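PDB 2D5W: peptide ABC transporter, peptide-binding protein from Thermus thermophilus, which binds oligopeptides, here a pentapeptide, and probably delivers them to an ABC transporter for uptake. Local coordinates for residues 352-356 / 535-539. Numbering follows the deposited sequence.
Sequences AHTWI and QEIWA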
loop_
_atom_site.group_PDB
_atom_site.type_symbol
_atom_site.label_atom_id
_atom_site.label_comp_id
_atom_site.label_asym_id
_atom_site.label_seq_id
_atom_site.Cartn_x
_atom_site.Cartn_y
_atom_site.Cartn_z
ATOM N N ALA A 352 7.832 6.020 15.889
ATOM C CA ALA A 352 6.962 4.856 15.985
ATOM C C ALA A 352 7.712 3.720 16.672
ATOM O O ALA A 352 8.917 3.552 16.465
ATOM C CB ALA A 352 6.528 4.421 14.594
ATOM N N HIS A 353 6.987 2.938 17.472
ATOM C CA HIS A 353 7.571 1.812 18.201
ATOM C C HIS A 353 6.861 0.507 17.857
ATOM O O HIS A 353 7.252 -0.568 18.318
ATOM C CB HIS A 353 7.470 2.069 19.704
ATOM C CG HIS A 353 8.098 3.356 20.130
ATOM N ND1 HIS A 353 9.463 3.550 20.139
ATOM C CD2 HIS A 353 7.549 4.530 20.517
ATOM C CE1 HIS A 353 9.727 4.789 20.514
ATOM N NE2 HIS A 353 8.582 5.406 20.749
ATOM N N THR A 354 5.811 0.622 17.048
ATOM C CA THR A 354 5.012 -0.514 16.602
ATOM C C THR A 354 4.628 -0.254 15.140
ATOM O O THR A 354 4.934 0.816 14.614
ATOM C CB THR A 354 3.761 -0.675 17.497
ATOM O OG1 THR A 354 2.992 -1.793 17.048
ATOM C CG2 THR A 354 2.908 0.581 17.473
ATOM N N TRP A 355 3.974 -1.211 14.481
ATOM C CA TRP A 355 3.613 -1.046 13.068
ATOM C C TRP A 355 2.217 -0.496 12.815
ATOM O O TRP A 355 1.899 -0.120 11.685
ATOM C CB TRP A 355 3.781 -2.377 12.315
ATOM C CG TRP A 355 2.601 -3.317 12.414
ATOM C CD1 TRP A 355 1.532 -3.388 11.562
ATOM C CD2 TRP A 355 2.356 -4.284 13.444
ATOM N NE1 TRP A 355 0.637 -4.334 12.001
ATOM C CE2 TRP A 355 1.116 -4.898 13.154
ATOM C CE3 TRP A 355 3.060 -4.688 14.585
ATOM C CZ2 TRP A 355 0.566 -5.895 13.966
ATOM C CZ3 TRP A 355 2.513 -5.681 15.392
ATOM C CH2 TRP A 355 1.276 -6.270 15.078
ATOM N N ILE A 356 1.393 -0.441 13.859
ATOM C CA ILE A 356 0.026 0.063 13.738
ATOM C C ILE A 356 -0.025 1.531 14.156
ATOM O O ILE A 356 0.331 1.873 15.280
ATOM C CB ILE A 356 -0.942 -0.764 14.623
ATOM C CG1 ILE A 356 -0.929 -2.227 14.171
ATOM C CG2 ILE A 356 -2.349 -0.184 14.538
ATOM C CD1 ILE A 356 -1.812 -3.146 14.998
ATOM N N GLN A 535 1.703 -6.921 19.561
ATOM C CA GLN A 535 2.624 -5.799 19.394
ATOM C C GLN A 535 3.759 -5.834 20.418
ATOM O O GLN A 535 4.874 -5.408 20.123
ATOM C CB GLN A 535 1.865 -4.471 19.466
ATOM C CG GLN A 535 0.980 -4.221 18.245
ATOM C CD GLN A 535 0.086 -3.003 18.397
ATOM O OE1 GLN A 535 0.519 -1.862 18.231
ATOM N NE2 GLN A 535 -1.176 -3.246 18.731
ATOM N N GLU A 536 3.479 -6.346 21.615
ATOM C CA GLU A 536 4.511 -6.450 22.646
ATOM C C GLU A 536 5.597 -7.416 22.165
ATOM O O GLU A 536 6.790 -7.138 22.292
ATOM C CB GLU A 536 3.910 -6.959 23.961
ATOM C CG GLU A 536 3.034 -5.954 24.700
ATOM C CD GLU A 536 3.832 -4.949 25.521
ATOM O OE1 GLU A 536 3.208 -4.060 26.140
ATOM O OE2 GLU A 536 5.077 -5.045 25.558
ATOM N N ILE A 537 5.177 -8.550 21.615
ATOM C CA ILE A 537 6.118 -9.539 21.104
ATOM C C ILE A 537 6.889 -8.952 19.924
ATOM O O ILE A 537 8.108 -9.088 19.827
ATOM C CB ILE A 537 5.378 -10.814 20.646
ATOM C CG1 ILE A 537 4.778 -11.523 21.864
ATOM C CG2 ILE A 537 6.328 -11.737 19.896
ATOM C CD1 ILE A 537 3.843 -12.659 21.514
ATOM N N TRP A 538 6.165 -8.285 19.030
ATOM C CA TRP A 538 6.752 -7.662 17.851
ATOM C C TRP A 538 7.877 -6.701 18.247
ATOM O O TRP A 538 8.961 -6.720 17.661
ATOM C CB TRP A 538 5.659 -6.900 17.088
ATOM C CG TRP A 538 6.083 -6.321 15.765
ATOM C CD1 TRP A 538 5.898 -6.873 14.529
ATOM C CD2 TRP A 538 6.760 -5.076 15.552
ATOM N NE1 TRP A 538 6.415 -6.047 13.557
ATOM C CE2 TRP A 538 6.952 -4.938 14.158
ATOM C CE3 TRP A 538 7.223 -4.061 16.402
ATOM C CZ2 TRP A 538 7.589 -3.826 13.595
ATOM C CZ3 TRP A 538 7.855 -2.956 15.842
ATOM C CH2 TRP A 538 8.033 -2.849 14.451
ATOM N N ALA A 539 7.619 -5.868 19.253
ATOM C CA ALA A 539 8.608 -4.893 19.701
ATOM C C ALA A 539 9.855 -5.532 20.303
ATOM O O ALA A 539 10.949 -4.984 20.190
ATOM C CB ALA A 539 7.979 -3.926 20.696
#
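T354 and Q535 bring the irregular 352-356 loop nearest the last turns of helix 524-541, their CA atoms 6.4 Å apart, and the T354-I356 side chains meet the helix side that carries Q535 and W538. T354 gives the one hydrogen bond between the segments: OG1, anti to its own backbone N (chi1 -180°), donates to Q535 OE1 over 2.7 Å, in the carbonyl plane and on a lone pair. The same OE1 accepts from N364 N, while Q535 NE2 donates to L362 O and F531 O, so the buried amide is gripped at both ends and fixed in rotation. The I356 side chain crosses that of Q535 at about a right angle, its CD1 3.8 Å from Q535 NE2. W355 reaches the helix with the six-membered part of its indole: CZ3 lies 3.6 Å from Q535 CG. W355 CE3 sits over one face of the W538 ring, 3.6 Å from W538 CD1. The six-membered ring of W355 and the five-membered ring of W538 meet obliquely, planes at 46° and centroids 4.7 Å apart. Farther along, W538 CZ3 approaches H353 O to 3.5 Å and also touches T354 CA. An alanine in place of W538 would probably leave W355 CE3 without the ring face it packs on and open a gap beside H353 O and T354 CA. F479 meets both tryptophans edge-to-face, and W355 NE1 is held by E474 OE2. The contact thus packs the connection between helices 337-345 and 374-383 on helix 524-541, beside strand 544-557, where A352 is backbone hydrogen-bonded to L547 and W538 touches P546, and strand 293-308, whose W303 meets A352 and W355.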